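Local coordinates for protein SusD homolog (Bacteroides thetaiotaomicron, PDB 3SGH) that probably binds glycans at the bacterial surface, as other SusD-family outer-membrane lipoproteins do, for uptake through a partner transporter, at residues P31-C36 with S244-V249; G329-W334 with K405-V410; G338-F343 with I395-G400. One frame throughout, in Å; residues are numbered along the deposited sequence. Where two conformers were deposited one is given.

Interaction 1: P31-C36 with S244-V249; sequences PQQNAC and SGWPEV
Q33 and N34, in the first turn of helix 33-40, face the indole edge of W246 at the surface of this mostly helical SusD-like fold. The motif on the 31-36 segment is a glutamine N-cap. Q32, just before the helix, folds its amide back so that OE1 accepts from A35 N at 3.0 Å. The N-H...O angle of 164° makes this a straight bond, and the donor lies nearly on the C=O axis. A second, weak bond reaches OE1 from N34 N. The other half of the same amide is also used: Q32 NE2 donates to N34 OD1 at 3.1 Å, meeting it from above the carbonyl plane of N34, 36° out of that plane. The N34 amide is therefore held through its oxygen, leaving ND2 to face W246.

Against this compact cap, the cross-segment side is loose. The two segments bury 91 Å² in total, and the nearest CA atoms, Q33 and S244, are 10.0 Å apart. W246 comes just before the cis peptide bond to P247, and its ring is exposed. Q33 CG sits between its backbone N and carbonyl carbon (chi1 66°), and from there the chain extends toward the tryptophan. W246 and Q33 also touch a crystal neighbour, so the lattice may influence their positions. Beside the contact, Q33 packs on I242 and N34 on R79. Both amides approach the indole near its plane: Q33 NE2 comes within 4.1 Å of W246 CZ2, and N34 ND2 within 4.3 Å of W246 CH2.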
loop_
_atom_site.group_PDB
_atom_site.type_symbol
_atom_site.label_atom_id
_atom_site.label_comp_id
_atom_site.label_asym_id
_atom_site.label_seq_id
_atom_site.Cartn_x
_atom_site.Cartn_y
_atom_site.Cartn_z
ATOM N N PRO A 31 1.902 -5.336 -12.279
ATOM C CA PRO A 31 2.934 -6.305 -12.689
ATOM C C PRO A 31 3.924 -5.877 -13.792
ATOM O O PRO A 31 5.060 -6.385 -13.823
ATOM C CB PRO A 31 2.122 -7.501 -13.149
ATOM C CG PRO A 31 0.825 -6.915 -13.619
ATOM C CD PRO A 31 0.543 -5.777 -12.672
ATOM N N GLN A 32 3.500 -5.015 -14.711
ATOM C CA GLN A 32 4.386 -4.615 -15.790
ATOM C C GLN A 32 5.608 -3.928 -15.172
ATOM O O GLN A 32 5.496 -3.169 -14.200
ATOM C CB GLN A 32 3.644 -3.728 -16.770
ATOM C CG GLN A 32 4.387 -3.463 -18.089
ATOM C CD GLN A 32 5.331 -2.303 -18.052
ATOM O OE1 GLN A 32 5.249 -1.430 -17.163
ATOM N NE2 GLN A 32 6.221 -2.249 -19.040
ATOM N N GLN A 33 6.778 -4.133 -15.758
ATOM C CA GLN A 33 8.003 -3.760 -15.096
ATOM C C GLN A 33 8.095 -2.272 -14.720
ATOM O O GLN A 33 8.581 -1.956 -13.635
ATOM C CB GLN A 33 9.233 -4.214 -15.907
ATOM C CG GLN A 33 9.369 -3.508 -17.249
ATOM C CD GLN A 33 10.203 -4.288 -18.220
ATOM O OE1 GLN A 33 9.957 -5.495 -18.458
ATOM N NE2 GLN A 33 11.225 -3.648 -18.755
ATOM N N ASN A 34 7.623 -1.367 -15.593
ATOM C CA ASN A 34 7.681 0.067 -15.286
ATOM C C ASN A 34 6.585 0.505 -14.327
ATOM O O ASN A 34 6.844 1.316 -13.453
ATOM C CB ASN A 34 7.610 0.870 -16.573
ATOM C CG ASN A 34 8.695 0.433 -17.569
ATOM O OD1 ASN A 34 8.390 -0.051 -18.647
ATOM N ND2 ASN A 34 9.946 0.530 -17.160
ATOM N N ALA A 35 5.386 -0.041 -14.472
ATOM C CA ALA A 35 4.314 0.160 -13.481
ATOM C C ALA A 35 4.795 -0.290 -12.101
ATOM O O ALA A 35 4.577 0.407 -11.124
ATOM C CB ALA A 35 3.052 -0.642 -13.889
ATOM N N CYS A 36 5.427 -1.475 -12.056
ATOM C CA CYS A 36 5.982 -2.028 -10.820
ATOM C C CYS A 36 7.016 -1.081 -10.198
ATOM O O CYS A 36 6.939 -0.763 -9.013
ATOM C CB CYS A 36 6.557 -3.428 -11.052
ATOM S SG CYS A 36 6.973 -4.245 -9.515
ATOM N N SER A 244 14.455 -5.900 -9.857
ATOM C CA SER A 244 15.468 -6.405 -8.936
ATOM C C SER A 244 16.728 -6.876 -9.685
ATOM O O SER A 244 17.848 -6.811 -9.152
ATOM C CB SER A 244 14.893 -7.557 -8.108
ATOM O OG SER A 244 15.818 -8.159 -7.223
ATOM N N GLY A 245 16.526 -7.364 -10.901
ATOM C CA GLY A 245 17.599 -7.847 -11.745
ATOM C C GLY A 245 18.465 -6.744 -12.329
ATOM O O GLY A 245 19.623 -6.992 -12.668
ATOM N N TRP A 246 17.938 -5.532 -12.420
ATOM C CA TRP A 246 18.673 -4.418 -13.024
ATOM C C TRP A 246 20.062 -4.077 -12.471
ATOM O O TRP A 246 20.998 -3.942 -13.283
ATOM C CB TRP A 246 17.787 -3.180 -13.179
ATOM C CG TRP A 246 16.686 -3.325 -14.174
ATOM C CD1 TRP A 246 16.628 -4.195 -15.234
ATOM C CD2 TRP A 246 15.504 -2.531 -14.244
ATOM N NE1 TRP A 246 15.436 -4.012 -15.915
ATOM C CE2 TRP A 246 14.755 -2.977 -15.330
ATOM C CE3 TRP A 246 14.992 -1.490 -13.458
ATOM C CZ2 TRP A 246 13.541 -2.415 -15.663
ATOM C CZ3 TRP A 246 13.812 -0.938 -13.791
ATOM C CH2 TRP A 246 13.079 -1.407 -14.886
ATOM N N PRO A 247 20.253 -3.978 -11.126
ATOM C CA PRO A 247 19.254 -3.971 -10.022
ATOM C C PRO A 247 18.862 -2.564 -9.639
ATOM O O PRO A 247 19.708 -1.678 -9.708
ATOM C CB PRO A 247 20.023 -4.592 -8.842
ATOM C CG PRO A 247 21.487 -4.208 -9.098
ATOM C CD PRO A 247 21.636 -4.052 -10.619
ATOM N N GLU A 248 17.611 -2.340 -9.250
ATOM C CA GLU A 248 17.192 -1.052 -8.732
ATOM C C GLU A 248 16.271 -1.128 -7.515
ATOM O O GLU A 248 15.807 -0.097 -7.061
ATOM C CB GLU A 248 16.608 -0.171 -9.851
ATOM C CG GLU A 248 17.679 0.239 -10.895
ATOM C CD GLU A 248 17.200 1.204 -11.960
ATOM O OE1 GLU A 248 16.071 1.741 -11.860
ATOM O OE2 GLU A 248 18.007 1.432 -12.892
ATOM N N VAL A 249 16.041 -2.338 -6.980
ATOM C CA VAL A 249 15.296 -2.509 -5.742
ATOM C C VAL A 249 15.868 -3.624 -4.905
ATOM O O VAL A 249 16.282 -4.651 -5.431
ATOM C CB VAL A 249 13.754 -2.677 -6.019
ATOM C CG1 VAL A 249 13.474 -4.062 -6.672
ATOM C CG2 VAL A 249 12.930 -2.421 -4.742
#

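Interaction 2: G329-W334 with K405-V410; sequences GALKGW and KKLERV
The backbones come closest at L331 and L407, whose CA atoms are 7.3 Å apart where the C-terminal end of helix 319-331 meets the side of helix 403-417. The first helix stops in a Schellman motif: G333 has positive phi (86°), W334 N bonds back to G329 O, and G333 N bonds to A330 O. These backbone angles leave no room for a CB beside the carbonyl oxygen of K332, which calls for glycine.

L331 carries the whole contact from this end. Its CD1 lies against one turn of helix 403-417, 3.7 Å from K406 O, 3.8 Å from L407 CA and 3.9 Å from V410 CG2. The other methyl, CD2, rests alongside the aliphatic part of K406, 3.9 Å from its CB. That lysine chain runs on past the leucine, and its NZ is bonded to D399 O. V410 presents CG2 because this methyl is anti to the carbonyl carbon, with CG1 anti to the backbone N (chi1 166°). With an alanine here CG and both methyls are gone, and a gap would probably open between K406 CB and V410 CG2.

A330 and L331 also pack on A340, so the helix end is flanked by helix 340-354 as well. K406 O already accepts from V410 N within its own helix, and the leucine methyl offers it nothing polar; the two helices are therefore joined here by shape and apolar burial, without directional bonds.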
loop_
_atom_site.group_PDB
_atom_site.type_symbol
_atom_site.label_atom_id
_atom_site.label_comp_id
_atom_site.label_asym_id
_atom_site.label_seq_id
_atom_site.Cartn_x
_atom_site.Cartn_y
_atom_site.Cartn_z
ATOM N N GLY A 329 -10.057 -1.465 14.532
ATOM C CA GLY A 329 -11.425 -1.056 14.758
ATOM C C GLY A 329 -11.852 -1.404 16.179
ATOM O O GLY A 329 -12.466 -0.579 16.866
ATOM N N ALA A 330 -11.482 -2.584 16.649
ATOM C CA ALA A 330 -11.825 -2.963 18.026
ATOM C C ALA A 330 -11.170 -2.059 19.067
ATOM O O ALA A 330 -11.821 -1.676 20.067
ATOM C CB ALA A 330 -11.503 -4.482 18.268
ATOM N N LEU A 331 -9.900 -1.713 18.859
ATOM C CA LEU A 331 -9.192 -0.742 19.722
ATOM C C LEU A 331 -9.890 0.623 19.780
ATOM O O LEU A 331 -9.847 1.333 20.807
ATOM C CB LEU A 331 -7.763 -0.545 19.242
ATOM C CG LEU A 331 -6.833 -1.769 19.443
ATOM C CD1 LEU A 331 -5.462 -1.335 18.940
ATOM C CD2 LEU A 331 -6.799 -2.182 20.920
ATOM N N LYS A 332 -10.545 0.970 18.678
ATOM C CA LYS A 332 -11.248 2.254 18.594
ATOM C C LYS A 332 -12.600 2.219 19.328
ATOM O O LYS A 332 -13.313 3.224 19.402
ATOM C CB LYS A 332 -11.475 2.632 17.137
ATOM C CG LYS A 332 -10.245 3.052 16.376
ATOM C CD LYS A 332 -10.649 3.330 14.923
ATOM C CE LYS A 332 -9.497 3.762 14.061
ATOM N NZ LYS A 332 -8.911 5.040 14.518
ATOM N N GLY A 333 -13.005 1.053 19.809
ATOM C CA GLY A 333 -14.334 0.884 20.375
ATOM C C GLY A 333 -15.430 0.554 19.384
ATOM O O GLY A 333 -16.609 0.566 19.759
ATOM N N TRP A 334 -15.074 0.229 18.135
ATOM C CA TRP A 334 -16.068 -0.132 17.119
ATOM C C TRP A 334 -16.533 -1.574 17.350
ATOM O O TRP A 334 -15.860 -2.354 18.030
ATOM C CB TRP A 334 -15.498 0.025 15.715
ATOM C CG TRP A 334 -15.080 1.424 15.338
ATOM C CD1 TRP A 334 -15.232 2.590 16.047
ATOM C CD2 TRP A 334 -14.439 1.781 14.107
ATOM N NE1 TRP A 334 -14.717 3.644 15.319
ATOM C CE2 TRP A 334 -14.232 3.171 14.129
ATOM C CE3 TRP A 334 -14.026 1.047 12.990
ATOM C CZ2 TRP A 334 -13.644 3.850 13.059
ATOM C CZ3 TRP A 334 -13.415 1.718 11.942
ATOM C CH2 TRP A 334 -13.229 3.114 11.995
ATOM N N LYS A 405 0.394 1.753 22.909
ATOM C CA LYS A 405 1.158 0.492 22.768
ATOM C C LYS A 405 0.344 -0.588 22.047
ATOM O O LYS A 405 0.855 -1.310 21.158
ATOM C CB LYS A 405 1.606 -0.034 24.136
ATOM C CG LYS A 405 2.888 0.642 24.619
ATOM C CD LYS A 405 3.107 0.539 26.132
ATOM C CE LYS A 405 3.895 -0.695 26.533
ATOM N NZ LYS A 405 4.641 -0.515 27.808
ATOM N N LYS A 406 -0.944 -0.700 22.416
ATOM C CA LYS A 406 -1.831 -1.647 21.717
ATOM C C LYS A 406 -1.911 -1.311 20.235
ATOM O O LYS A 406 -1.886 -2.214 19.389
ATOM C CB LYS A 406 -3.238 -1.657 22.317
ATOM C CG LYS A 406 -3.276 -2.175 23.768
ATOM C CD LYS A 406 -4.721 -2.455 24.194
ATOM C CE LYS A 406 -4.813 -3.208 25.496
ATOM N NZ LYS A 406 -6.256 -3.250 25.953
ATOM N N LEU A 407 -2.021 -0.036 19.921
ATOM C CA LEU A 407 -2.118 0.378 18.515
ATOM C C LEU A 407 -0.825 0.094 17.766
ATOM O O LEU A 407 -0.860 -0.442 16.637
ATOM C CB LEU A 407 -2.493 1.841 18.440
ATOM C CG LEU A 407 -2.774 2.391 17.039
ATOM C CD1 LEU A 407 -3.882 1.628 16.356
ATOM C CD2 LEU A 407 -3.072 3.932 17.074
ATOM N N GLU A 408 0.315 0.432 18.376
ATOM C CA GLU A 408 1.601 0.211 17.714
ATOM C C GLU A 408 1.829 -1.285 17.479
ATOM O O GLU A 408 2.330 -1.680 16.422
ATOM C CB GLU A 408 2.750 0.794 18.519
ATOM C CG GLU A 408 4.094 0.616 17.801
ATOM C CD GLU A 408 5.292 1.259 18.450
ATOM O OE1 GLU A 408 5.196 1.777 19.594
ATOM O OE2 GLU A 408 6.361 1.260 17.755
ATOM N N ARG A 409 1.415 -2.099 18.436
ATOM C CA ARG A 409 1.512 -3.535 18.303
ATOM C C ARG A 409 0.702 -4.048 17.109
ATOM O O ARG A 409 1.234 -4.767 16.241
ATOM C CB ARG A 409 1.036 -4.209 19.590
ATOM C CG ARG A 409 1.144 -5.711 19.560
ATOM C CD ARG A 409 1.028 -6.316 20.954
ATOM N NE ARG A 409 2.249 -6.081 21.720
ATOM C CZ ARG A 409 2.397 -5.312 22.798
ATOM N NH1 ARG A 409 1.373 -4.679 23.373
ATOM N NH2 ARG A 409 3.600 -5.216 23.344
ATOM N N VAL A 410 -0.580 -3.663 17.059
ATOM C CA VAL A 410 -1.424 -4.022 15.917
ATOM C C VAL A 410 -0.810 -3.576 14.565
ATOM O O VAL A 410 -0.676 -4.353 13.623
ATOM C CB VAL A 410 -2.850 -3.504 16.123
ATOM C CG1 VAL A 410 -3.697 -3.544 14.850
ATOM C CG2 VAL A 410 -3.530 -4.280 17.292
#

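Interaction 3: G338-F343 with I395-G400; sequences GDAKTF and IKWEDG
A CH-pi contact between K341 and W397 joins the N-terminal turn of helix 340-354 to the loop that leads into helix 403-417. The lysine CB stands 3.8 Å from the centroid of the W397 five-membered ring and 16° off its normal, squarely over one face. Its CG follows across the same face, 3.7 Å from W397 CD1. The lysine chain is fully extended, with CG anti to the backbone N (chi1 -180°), which lays its methylenes over the pyrrole side and takes NZ onward beyond the ring. The six-membered part of the indole meets A340 instead, whose CB comes obliquely to within 3.9 Å of W397 CZ2.

A340 and K341 sit in a capped helix start, that of helix 340-354, which follows helix 319-331 in the chain; the fold is an alpha-alpha superhelix. D339 is the N-cap. Its OD1 accepts from T342 N at 2.9 Å and from T342 OG1 at 2.6 Å, the hydroxyl coming from above the carboxylate plane. Two donors of one residue thus grip a single oxygen, which is consistent with a well-held turn presenting A340 and K341 to the tryptophan.

W397 is buried, and helix 403-417 packs against it through K406, R409 and V410, while its ring also meets that of Y344. K341 NZ lies 5.2 Å from D399 OD2 and 5.7 Å from the like-charged K396 NZ, so any net effect is probably small. At the indole edge, W397 NE1 makes a weak bond to D399 OD1, 3.1 Å away in the indole plane; the N-H...O angle is only 124°.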
loop_
_atom_site.group_PDB
_atom_site.type_symbol
_atom_site.label_atom_id
_atom_site.label_comp_id
_atom_site.label_asym_id
_atom_site.label_seq_id
_atom_site.Cartn_x
_atom_site.Cartn_y
_atom_site.Cartn_z
ATOM N N GLY A 338 -15.622 -9.151 17.280
ATOM C CA GLY A 338 -14.516 -9.736 18.017
ATOM C C GLY A 338 -13.676 -8.674 18.690
ATOM O O GLY A 338 -13.767 -7.475 18.371
ATOM N N ASP A 339 -12.816 -9.099 19.616
ATOM C CA ASP A 339 -11.973 -8.154 20.316
ATOM C C ASP A 339 -10.608 -8.035 19.642
ATOM O O ASP A 339 -10.256 -8.810 18.732
ATOM C CB ASP A 339 -11.836 -8.462 21.835
ATOM C CG ASP A 339 -11.161 -9.827 22.146
ATOM O OD1 ASP A 339 -10.378 -10.343 21.346
ATOM O OD2 ASP A 339 -11.400 -10.366 23.262
ATOM N N ALA A 340 -9.870 -7.015 20.066
ATOM C CA ALA A 340 -8.561 -6.704 19.447
ATOM C C ALA A 340 -7.580 -7.870 19.499
ATOM O O ALA A 340 -6.948 -8.191 18.499
ATOM C CB ALA A 340 -7.935 -5.478 20.079
ATOM N N LYS A 341 -7.436 -8.488 20.670
ATOM C CA LYS A 341 -6.538 -9.623 20.814
ATOM C C LYS A 341 -6.869 -10.720 19.806
ATOM O O LYS A 341 -5.965 -11.281 19.192
ATOM C CB LYS A 341 -6.567 -10.210 22.249
ATOM C CG LYS A 341 -5.617 -11.408 22.416
ATOM C CD LYS A 341 -5.639 -11.980 23.863
ATOM C CE LYS A 341 -4.667 -13.198 23.978
ATOM N NZ LYS A 341 -4.777 -13.891 25.306
ATOM N N THR A 342 -8.145 -11.052 19.671
ATOM C CA THR A 342 -8.562 -12.146 18.825
ATOM C C THR A 342 -8.171 -11.849 17.375
ATOM O O THR A 342 -7.549 -12.684 16.694
ATOM C CB THR A 342 -10.118 -12.373 18.917
ATOM O OG1 THR A 342 -10.463 -12.746 20.272
ATOM C CG2 THR A 342 -10.547 -13.478 17.889
ATOM N N PHE A 343 -8.426 -10.631 16.934
ATOM C CA PHE A 343 -8.085 -10.259 15.567
ATOM C C PHE A 343 -6.577 -10.118 15.334
ATOM O O PHE A 343 -6.078 -10.521 14.270
ATOM C CB PHE A 343 -8.848 -9.016 15.108
ATOM C CG PHE A 343 -10.318 -9.258 14.874
ATOM C CD1 PHE A 343 -10.750 -10.216 13.967
ATOM C CD2 PHE A 343 -11.278 -8.495 15.542
ATOM C CE1 PHE A 343 -12.117 -10.432 13.748
ATOM C CE2 PHE A 343 -12.637 -8.693 15.304
ATOM C CZ PHE A 343 -13.047 -9.677 14.411
ATOM N N ILE A 395 6.006 -8.597 20.728
ATOM C CA ILE A 395 4.988 -9.321 19.971
ATOM C C ILE A 395 3.776 -9.778 20.765
ATOM O O ILE A 395 2.627 -9.548 20.360
ATOM C CB ILE A 395 5.604 -10.574 19.317
ATOM C CG1 ILE A 395 6.783 -10.199 18.373
ATOM C CG2 ILE A 395 4.500 -11.419 18.560
ATOM C CD1 ILE A 395 7.795 -11.328 18.214
ATOM N N LYS A 396 4.024 -10.433 21.906
ATOM C CA LYS A 396 2.929 -10.998 22.713
ATOM C C LYS A 396 1.926 -9.930 23.098
ATOM O O LYS A 396 2.299 -8.859 23.587
ATOM C CB LYS A 396 3.456 -11.658 23.995
ATOM C CG LYS A 396 2.389 -12.339 24.885
ATOM C CD LYS A 396 2.695 -12.105 26.369
ATOM C CE LYS A 396 2.138 -13.201 27.280
ATOM N NZ LYS A 396 0.697 -13.540 27.028
ATOM N N TRP A 397 0.659 -10.233 22.886
ATOM C CA TRP A 397 -0.428 -9.351 23.264
ATOM C C TRP A 397 -0.469 -9.156 24.779
ATOM O O TRP A 397 -0.337 -10.119 25.542
ATOM C CB TRP A 397 -1.771 -9.877 22.801
ATOM C CG TRP A 397 -2.822 -8.844 22.999
ATOM C CD1 TRP A 397 -3.680 -8.730 24.052
ATOM C CD2 TRP A 397 -3.079 -7.729 22.149
ATOM N NE1 TRP A 397 -4.467 -7.621 23.893
ATOM C CE2 TRP A 397 -4.115 -6.993 22.726
ATOM C CE3 TRP A 397 -2.544 -7.293 20.936
ATOM C CZ2 TRP A 397 -4.607 -5.847 22.148
ATOM C CZ3 TRP A 397 -3.037 -6.165 20.370
ATOM C CH2 TRP A 397 -4.052 -5.450 20.967
ATOM N N GLU A 398 -0.617 -7.896 25.170
ATOM C CA GLU A 398 -0.703 -7.503 26.566
ATOM C C GLU A 398 -2.020 -6.761 26.803
ATOM O O GLU A 398 -2.186 -5.644 26.338
ATOM C CB GLU A 398 0.484 -6.613 26.907
ATOM C CG GLU A 398 1.836 -7.234 26.548
ATOM C CD GLU A 398 3.012 -6.477 27.110
ATOM O OE1 GLU A 398 3.074 -5.247 26.885
ATOM O OE2 GLU A 398 3.884 -7.122 27.744
ATOM N N ASP A 399 -2.948 -7.381 27.534
ATOM C CA ASP A 399 -4.277 -6.811 27.773
ATOM C C ASP A 399 -4.212 -5.488 28.559
ATOM O O ASP A 399 -5.068 -4.621 28.415
ATOM C CB ASP A 399 -5.168 -7.817 28.532
ATOM C CG ASP A 399 -5.895 -8.829 27.599
ATOM O OD1 ASP A 399 -6.013 -8.614 26.357
ATOM O OD2 ASP A 399 -6.403 -9.852 28.138
ATOM N N GLY A 400 -3.168 -5.337 29.350
ATOM C CA GLY A 400 -2.982 -4.165 30.198
ATOM C C GLY A 400 -2.147 -3.052 29.587
ATOM O O GLY A 400 -2.006 -2.009 30.206
#

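Interactions 2 and 3 are neighbours, their centres about 9 Å apart, whereas interaction 1 lies on the opposite side of the chain's centre, its centre about 35 and 38 Å from theirs. Interaction 2 joins helix 319-331 to helix 403-417; interaction 3 joins helix 340-354, next in the chain after 319-331, to the loop before helix 403-417. K406 and D399 connect the two sites, and R409 and E398 add a long, weak ion pair. All three meet without hydrogen bonds between their segments, but differently: interaction 1, a surface contact, sets amides at an exposed indole edge, while of the two partly buried ones interaction 2 is leucine packing and interaction 3 covers a buried indole face with lysine methylenes.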